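Local coordinates for protein transcriptional regulator, ROK family (Vibrio cholerae O1 biovar eltor, PDB 1Z05) that probably binds DNA and regulates transcription of genes of carbohydrate metabolism, as a zinc-containing member of the ROK family homologous to Escherichia coli Mlc, at residues Ile186-Pro191 with Val195-Leu200; Ile139-Gln144 with Leu148-Phe153; Leu120-His125 with Glu156-Thr161. All blocks are in the same frame, centred on the assembly; numbering follows the deposited sequence.

Interaction 1 of 3, residues Ile186-Pro191 with Val195-Leu200; sequences IVLQMP and VKNLAL
Val-187 and Leu-198 form a single antiparallel hydrogen-bonded pair where the loop leading into helix 200-208 folds back along strand 186-189. Two backbone bonds close the pair: Val-187 N donates to Leu-198 O at 2.8 Å and 164°, and Leu-198 N donates to Val-187 O on a more bent path of 137°. Asn-197 also faces Val-187, which makes this a G1 beta bulge, and the N-H of Asn-197 is spent instead on Leu-188 O at 3.0 Å, approaching from above the carbonyl plane. Leu-188 and Gln-189 are also bonded through their backbone to Leu-179 of the neighbouring strand 179-181.

The side chains divide by character. Val-195 reaches across the turn: its CG1 lies 3.5 Å from Val-187 O and 4.0 Å from Val-187 CG1, the two valines crossing at about a right angle, while its CB rests 4.1 Å from Met-190 CG. The other methyl of Val-187, CG2, runs alongside Leu-200 CD2, and this apolar group continues onto Leu-176 and Ile-174 of the central sheet. Asn-197 instead folds its amide back over Leu-188, with CG anti to its own carbonyl carbon (chi1 -63°), which brings OD1 to 3.6 Å from Leu-188 CG; a water donates to that oxygen. Main-chain bonds thus fix the bulge, Val-187, Met-190 and Leu-200 pack toward strand 168-176 with Val-195 against the first two, and a second water, accepting from both, links Met-190 N with Val-195 N.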
# COMPACT_ATOMS: atom_id res chain seq x y z
N ILE A 186 -6.49 3.02 -18.83
CA ILE A 186 -7.52 4.05 -18.98
C ILE A 186 -7.13 5.32 -18.23
O ILE A 186 -6.76 5.27 -17.05
CB ILE A 186 -8.88 3.55 -18.47
CG1 ILE A 186 -9.43 2.46 -19.40
CG2 ILE A 186 -9.89 4.70 -18.33
CD1 ILE A 186 -10.66 1.73 -18.84
N VAL A 187 -7.19 6.45 -18.93
CA VAL A 187 -7.03 7.75 -18.30
C VAL A 187 -8.41 8.30 -17.96
O VAL A 187 -9.18 8.65 -18.86
CB VAL A 187 -6.31 8.76 -19.23
CG1 VAL A 187 -6.07 10.08 -18.47
CG2 VAL A 187 -5.00 8.17 -19.75
N LEU A 188 -8.73 8.37 -16.67
CA LEU A 188 -10.07 8.77 -16.24
C LEU A 188 -10.30 10.27 -16.45
O LEU A 188 -11.38 10.68 -16.87
CB LEU A 188 -10.32 8.39 -14.77
CG LEU A 188 -10.40 6.90 -14.42
CD1 LEU A 188 -9.02 6.35 -14.07
CD2 LEU A 188 -11.35 6.69 -13.26
N GLN A 189 -9.29 11.06 -16.16
CA GLN A 189 -9.33 12.50 -16.37
C GLN A 189 -7.91 13.00 -16.14
O GLN A 189 -7.10 12.30 -15.53
CB GLN A 189 -10.34 13.19 -15.44
CG GLN A 189 -9.82 13.62 -14.07
CD GLN A 189 -10.92 14.16 -13.17
OE1 GLN A 189 -11.89 14.76 -13.63
NE2 GLN A 189 -10.76 13.96 -11.87
N MET A 190 -7.60 14.19 -16.66
CA MET A 190 -6.25 14.72 -16.53
C MET A 190 -6.21 16.24 -16.64
O MET A 190 -7.18 16.86 -17.11
CB MET A 190 -5.32 14.05 -17.55
CG MET A 190 -5.58 14.40 -19.00
SD MET A 190 -4.41 13.59 -20.09
CE MET A 190 -2.84 14.14 -19.39
N PRO A 191 -5.09 16.86 -16.21
CA PRO A 191 -4.96 18.32 -16.38
C PRO A 191 -4.81 18.68 -17.85
O PRO A 191 -4.41 17.83 -18.65
CB PRO A 191 -3.68 18.66 -15.62
CG PRO A 191 -3.30 17.43 -14.85
CD PRO A 191 -3.90 16.28 -15.56
N VAL A 195 -10.49 15.23 -20.97
CA VAL A 195 -10.50 13.77 -21.04
C VAL A 195 -11.50 13.15 -20.07
O VAL A 195 -11.65 13.61 -18.94
CB VAL A 195 -9.07 13.20 -20.81
CG1 VAL A 195 -9.09 11.72 -20.44
CG2 VAL A 195 -8.23 13.43 -22.05
N LYS A 196 -12.19 12.11 -20.54
CA LYS A 196 -13.10 11.33 -19.71
C LYS A 196 -13.00 9.86 -20.11
O LYS A 196 -13.54 9.45 -21.15
CB LYS A 196 -14.54 11.83 -19.84
CG LYS A 196 -15.51 11.27 -18.80
CD LYS A 196 -16.90 11.86 -18.99
CE LYS A 196 -17.81 11.58 -17.80
NZ LYS A 196 -19.12 12.29 -17.94
N ASN A 197 -12.31 9.08 -19.29
CA ASN A 197 -12.15 7.63 -19.49
C ASN A 197 -11.59 7.25 -20.85
O ASN A 197 -12.14 6.39 -21.55
CB ASN A 197 -13.47 6.90 -19.19
CG ASN A 197 -13.90 7.05 -17.73
OD1 ASN A 197 -13.08 6.93 -16.81
ND2 ASN A 197 -15.19 7.30 -17.52
N LEU A 198 -10.48 7.88 -21.23
CA LEU A 198 -9.82 7.57 -22.50
C LEU A 198 -9.05 6.25 -22.40
O LEU A 198 -8.13 6.12 -21.59
CB LEU A 198 -8.90 8.71 -22.94
CG LEU A 198 -7.92 8.44 -24.10
CD1 LEU A 198 -8.64 8.28 -25.44
CD2 LEU A 198 -6.84 9.52 -24.19
N ALA A 199 -9.44 5.29 -23.24
CA ALA A 199 -8.80 3.97 -23.27
C ALA A 199 -7.48 4.02 -24.03
O ALA A 199 -7.34 3.45 -25.11
CB ALA A 199 -9.74 2.94 -23.89
N LEU A 200 -6.51 4.71 -23.43
CA LEU A 200 -5.24 5.02 -24.08
C LEU A 200 -4.39 3.79 -24.41
O LEU A 200 -3.87 3.67 -25.52
CB LEU A 200 -4.44 6.00 -23.22
CG LEU A 200 -3.17 6.61 -23.81
CD1 LEU A 200 -3.49 7.38 -25.10
CD2 LEU A 200 -2.50 7.52 -22.78
O HOH W 1 -14.04 9.20 -15.23
O HOH W 2 -9.55 15.71 -18.28

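Interaction 2 of 3, residues Ile139-Gln144 with Leu148-Phe153; sequences IHEIDQ and LARLLF
Ile-139 lays its terminal methyl over the guanidinium of Arg-150, with CD1 3.7 Å from CZ and above the centre of the plane. The methyl comes from the first residue after strand 131-138, and the two side chains meet at a slant. The edge of the same flat group is used differently: Arg-150 NH1 donates to Glu-141 OE2 at 3.1 Å and 165°, forming a salt bridge. Glu-141 OE2 receives it on its syn lone pair and lies almost in the guanidinium plane. Glu-141 OE1 is also 3.1 Å from Arg-150 NH1, but the hydrogen bond is to OE2; the carboxylate and guanidinium planes are turned 64° apart, so the groups are not coplanar and do not pair oxygen-to-nitrogen side by side.

The arginine leaves the helix with CG anti to the backbone N and then bends at chi2 (65°). CB and CG lie along the carboxylate, and the bend turns CD, 3.3 Å from Glu-141 OE2, and the guanidinium toward Ile-139. A water at the edge also accepts from NH1 and from His-140 N, and NE forms a second salt bridge with Glu-154 one turn further along the helix. One cation therefore serves two carboxylates, which would be expected to keep all three groups charged.

The backbone link is routine: Leu-148 N donates to Gln-144 O, the first full turn of helix 144-161. Asp-143 holds the N-cap position, though its side chain makes no capping bond and turns to Asn-194; the amide of Gln-144 turns to Lys-196. Together these contacts fold an incoming loop back on the opening turns of its own helix, a beta-to-alpha connection in the first of the ASKHA-type domains of the ROK fold.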
# COMPACT_ATOMS: atom_id res chain seq x y z
N ILE A 139 1.58 20.04 -28.96
CA ILE A 139 0.24 19.50 -29.17
C ILE A 139 -0.75 20.59 -28.78
O ILE A 139 -0.78 21.03 -27.64
CB ILE A 139 0.01 18.23 -28.26
CG1 ILE A 139 1.03 17.12 -28.58
CG2 ILE A 139 -1.41 17.70 -28.36
CD1 ILE A 139 1.12 16.72 -30.05
N HIS A 140 -1.57 21.02 -29.74
CA HIS A 140 -2.54 22.08 -29.47
C HIS A 140 -3.98 21.56 -29.43
O HIS A 140 -4.93 22.34 -29.31
CB HIS A 140 -2.35 23.25 -30.45
CG HIS A 140 -0.94 23.75 -30.52
ND1 HIS A 140 -0.12 23.54 -31.61
CD2 HIS A 140 -0.19 24.41 -29.61
CE1 HIS A 140 1.06 24.07 -31.38
NE2 HIS A 140 1.05 24.61 -30.17
N GLU A 141 -4.12 20.24 -29.50
CA GLU A 141 -5.41 19.58 -29.31
C GLU A 141 -5.78 19.56 -27.84
O GLU A 141 -4.89 19.50 -26.98
CB GLU A 141 -5.37 18.15 -29.87
CG GLU A 141 -5.26 18.08 -31.40
CD GLU A 141 -3.81 18.12 -31.91
OE1 GLU A 141 -2.88 18.42 -31.14
OE2 GLU A 141 -3.61 17.84 -33.11
N ILE A 142 -7.08 19.61 -27.56
CA ILE A 142 -7.59 19.67 -26.19
C ILE A 142 -8.54 18.51 -25.90
O ILE A 142 -8.43 17.84 -24.86
CB ILE A 142 -8.33 21.02 -25.93
CG1 ILE A 142 -7.34 22.20 -25.94
CG2 ILE A 142 -9.14 20.97 -24.63
CD1 ILE A 142 -6.21 22.12 -24.89
N ASP A 143 -9.47 18.27 -26.82
CA ASP A 143 -10.51 17.28 -26.64
C ASP A 143 -10.03 15.87 -26.94
O ASP A 143 -9.26 15.66 -27.87
CB ASP A 143 -11.74 17.63 -27.49
CG ASP A 143 -12.48 18.85 -26.96
OD1 ASP A 143 -12.62 18.98 -25.72
OD2 ASP A 143 -12.92 19.68 -27.78
N GLN A 144 -10.52 14.93 -26.13
CA GLN A 144 -10.12 13.52 -26.12
C GLN A 144 -9.90 12.88 -27.49
O GLN A 144 -8.82 12.35 -27.76
CB GLN A 144 -11.18 12.72 -25.34
CG GLN A 144 -10.82 11.28 -25.01
CD GLN A 144 -11.95 10.58 -24.27
OE1 GLN A 144 -12.32 10.98 -23.18
NE2 GLN A 144 -12.49 9.53 -24.88
N LEU A 148 -6.23 11.87 -29.03
CA LEU A 148 -5.92 10.49 -29.36
C LEU A 148 -5.53 10.33 -30.84
O LEU A 148 -4.55 9.66 -31.16
CB LEU A 148 -7.08 9.55 -29.00
CG LEU A 148 -6.92 8.08 -29.41
CD1 LEU A 148 -5.85 7.38 -28.56
CD2 LEU A 148 -8.25 7.36 -29.34
N ALA A 149 -6.31 10.96 -31.73
CA ALA A 149 -6.02 10.94 -33.16
C ALA A 149 -4.61 11.46 -33.47
O ALA A 149 -3.89 10.87 -34.26
CB ALA A 149 -7.07 11.72 -33.94
N ARG A 150 -4.22 12.56 -32.81
CA ARG A 150 -2.91 13.17 -32.98
C ARG A 150 -1.78 12.28 -32.48
O ARG A 150 -0.74 12.15 -33.13
CB ARG A 150 -2.87 14.53 -32.26
CG ARG A 150 -1.52 15.26 -32.34
CD ARG A 150 -1.16 15.66 -33.78
NE ARG A 150 0.16 16.29 -33.84
CZ ARG A 150 0.39 17.58 -33.61
NH1 ARG A 150 -0.61 18.40 -33.31
NH2 ARG A 150 1.63 18.05 -33.68
N LEU A 151 -2.00 11.67 -31.31
CA LEU A 151 -1.00 10.80 -30.69
C LEU A 151 -0.69 9.56 -31.53
O LEU A 151 0.47 9.17 -31.66
CB LEU A 151 -1.44 10.44 -29.26
CG LEU A 151 -0.57 9.56 -28.37
CD1 LEU A 151 -0.73 10.01 -26.91
CD2 LEU A 151 -0.97 8.10 -28.54
N LEU A 152 -1.73 8.95 -32.11
CA LEU A 152 -1.55 7.77 -32.96
C LEU A 152 -0.84 8.16 -34.27
O LEU A 152 0.04 7.45 -34.74
CB LEU A 152 -2.90 7.07 -33.23
CG LEU A 152 -3.64 6.55 -31.98
CD1 LEU A 152 -5.05 6.06 -32.31
CD2 LEU A 152 -2.86 5.46 -31.24
N PHE A 153 -1.21 9.31 -34.82
CA PHE A 153 -0.54 9.86 -36.01
C PHE A 153 0.95 10.08 -35.73
O PHE A 153 1.79 9.81 -36.59
CB PHE A 153 -1.20 11.17 -36.44
CG PHE A 153 -2.38 11.00 -37.37
CD1 PHE A 153 -3.18 9.86 -37.34
CD2 PHE A 153 -2.71 12.02 -38.26
CE1 PHE A 153 -4.28 9.72 -38.19
CE2 PHE A 153 -3.81 11.90 -39.13
CZ PHE A 153 -4.60 10.75 -39.09
O HOH W 3 -0.78 21.08 -32.86

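Interaction 3 of 3, residues Leu120-His125 with Glu156-Thr161; sequences LTIALH and EEFFQT
Phe-158 of helix 144-161 presses one ring face against a branch methyl of Ile-122 on strand 119-126. Ile-122 CG2 stands 3.7 Å from the ring centroid and 16° off the ring normal, a CH-pi contact, with Phe-158 CD1 its nearest ring atom at 3.6 Å. The methyl is displaced somewhat toward the rim on the CD1-CE1 side, so CD2 and CE2 are the far side of the ring.

Torsions on both sides prepare this meeting. Phe-158 swings CG anti to its backbone N (chi1 -169°), which throws the ring off the helix and down to the sheet, and chi2 of 95° sets the ring plane across the CA-CB-CG plane. Ile-122 places CG2 opposite its own N and offers that short branch to the ring, while the CG1-CD1 arm extends toward the helix, where Ile-122 also touches Glu-154. The two side chains consequently pass each other in opposite directions. Leu-124, two residues on and on the same face of the strand, meets the ring at its edge: CB lies 4.1 Å from Phe-158 CZ, near the ring plane.

Neighbouring groups complete the setting. Tyr-162, just beyond the helix segment, meets the Phe-158 ring with the two planes inclined, and Met-113 of the adjacent strand 108-116 packs on Ile-122. Further round the helix, Thr-161 OG1 donates to Glu-157 O, which also accepts from Thr-161 N. Across the interface itself the adhesion is wholly apolar, resting on dispersion and the weak attraction between methyl hydrogens and the pi cloud, in a buried layer where helix covers sheet.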
# COMPACT_ATOMS: atom_id res chain seq x y z
N LEU A 120 3.84 16.27 -26.49
CA LEU A 120 4.04 14.83 -26.46
C LEU A 120 5.51 14.55 -26.68
O LEU A 120 6.10 15.02 -27.66
CB LEU A 120 3.20 14.14 -27.53
CG LEU A 120 3.49 12.65 -27.79
CD1 LEU A 120 3.09 11.79 -26.58
CD2 LEU A 120 2.78 12.15 -29.06
N THR A 121 6.11 13.78 -25.78
CA THR A 121 7.49 13.33 -25.93
C THR A 121 7.52 11.86 -26.31
O THR A 121 6.86 11.04 -25.67
CB THR A 121 8.35 13.61 -24.68
OG1 THR A 121 8.44 15.02 -24.47
CG2 THR A 121 9.77 13.05 -24.85
N ILE A 122 8.25 11.53 -27.37
CA ILE A 122 8.42 10.14 -27.76
C ILE A 122 9.92 9.87 -27.74
O ILE A 122 10.69 10.59 -28.37
CB ILE A 122 7.81 9.82 -29.17
CG1 ILE A 122 6.31 10.15 -29.19
CG2 ILE A 122 8.03 8.34 -29.51
CD1 ILE A 122 5.66 10.11 -30.58
N ALA A 123 10.33 8.86 -26.98
CA ALA A 123 11.73 8.49 -26.92
C ALA A 123 11.88 7.02 -27.23
O ALA A 123 11.04 6.20 -26.84
CB ALA A 123 12.31 8.80 -25.54
N LEU A 124 12.93 6.68 -27.96
CA LEU A 124 13.30 5.29 -28.18
C LEU A 124 14.39 4.94 -27.18
O LEU A 124 15.40 5.66 -27.09
CB LEU A 124 13.78 5.08 -29.62
CG LEU A 124 14.32 3.70 -30.03
CD1 LEU A 124 13.21 2.66 -30.09
CD2 LEU A 124 15.04 3.81 -31.37
N HIS A 125 14.18 3.86 -26.43
CA HIS A 125 15.15 3.39 -25.43
C HIS A 125 15.67 2.01 -25.80
O HIS A 125 14.95 1.22 -26.44
CB HIS A 125 14.46 3.21 -24.07
CG HIS A 125 14.14 4.47 -23.33
ND1 HIS A 125 13.21 5.38 -23.77
CD2 HIS A 125 14.57 4.93 -22.13
CE1 HIS A 125 13.11 6.37 -22.90
NE2 HIS A 125 13.93 6.12 -21.90
N GLU A 156 2.86 6.63 -35.54
CA GLU A 156 3.04 6.22 -36.94
C GLU A 156 4.21 6.95 -37.62
O GLU A 156 5.08 6.32 -38.21
CB GLU A 156 1.74 6.44 -37.72
CG GLU A 156 1.83 6.25 -39.23
CD GLU A 156 0.62 6.84 -39.97
OE1 GLU A 156 0.78 7.36 -41.09
OE2 GLU A 156 -0.50 6.78 -39.40
N GLU A 157 4.20 8.28 -37.53
CA GLU A 157 5.26 9.13 -38.09
C GLU A 157 6.63 8.77 -37.52
O GLU A 157 7.61 8.69 -38.27
CB GLU A 157 4.93 10.62 -37.81
CG GLU A 157 5.97 11.63 -38.30
CD GLU A 157 5.84 11.96 -39.78
OE1 GLU A 157 5.91 11.05 -40.62
OE2 GLU A 157 5.69 13.16 -40.10
N PHE A 158 6.70 8.54 -36.21
CA PHE A 158 7.94 8.17 -35.52
C PHE A 158 8.55 6.87 -36.07
O PHE A 158 9.75 6.82 -36.35
CB PHE A 158 7.72 8.05 -34.00
CG PHE A 158 9.00 7.92 -33.19
CD1 PHE A 158 9.60 9.04 -32.63
CD2 PHE A 158 9.59 6.67 -33.00
CE1 PHE A 158 10.79 8.93 -31.89
CE2 PHE A 158 10.78 6.55 -32.27
CZ PHE A 158 11.37 7.68 -31.70
N PHE A 159 7.72 5.84 -36.22
CA PHE A 159 8.17 4.57 -36.81
C PHE A 159 8.69 4.73 -38.24
O PHE A 159 9.65 4.07 -38.63
CB PHE A 159 7.07 3.51 -36.76
CG PHE A 159 7.07 2.71 -35.48
CD1 PHE A 159 7.76 1.50 -35.40
CD2 PHE A 159 6.39 3.17 -34.36
CE1 PHE A 159 7.76 0.76 -34.23
CE2 PHE A 159 6.38 2.44 -33.18
CZ PHE A 159 7.08 1.23 -33.10
N GLN A 160 8.06 5.61 -39.01
CA GLN A 160 8.49 5.88 -40.37
C GLN A 160 9.78 6.70 -40.38
O GLN A 160 10.72 6.37 -41.10
CB GLN A 160 7.39 6.61 -41.16
CG GLN A 160 6.25 5.71 -41.60
CD GLN A 160 5.02 6.49 -42.03
OE1 GLN A 160 5.12 7.62 -42.48
NE2 GLN A 160 3.85 5.87 -41.89
N THR A 161 9.82 7.77 -39.59
CA THR A 161 10.97 8.67 -39.60
C THR A 161 12.25 7.98 -39.13
O THR A 161 13.31 8.17 -39.71
CB THR A 161 10.73 9.93 -38.75
OG1 THR A 161 9.58 10.62 -39.25
CG2 THR A 161 11.95 10.87 -38.81

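Overall arrangement
Helix 144-161 ties the three contacts together: its first turns belong to interaction 2, its last turn to interaction 3, and its N-terminal Gln-144 also reaches interaction 1. There Gln-144 OE1 lies 2.9 Å from Lys-196 N, a probable hydrogen bond, and Leu-198 CD1 packs against Leu-148 CD2 at 4.0 Å. Interactions 2 and 3 meet where Ile-139 CG1 touches Leu-120 N at 3.6 Å. Interactions 1 and 3 do not touch, their nearest atoms being about 8 Å apart. The zinc site of His-269, Cys-279, Cys-281 and Cys-286 is closest to interaction 1, with the side chain of Gln-189 about 13 Å from a zinc ion.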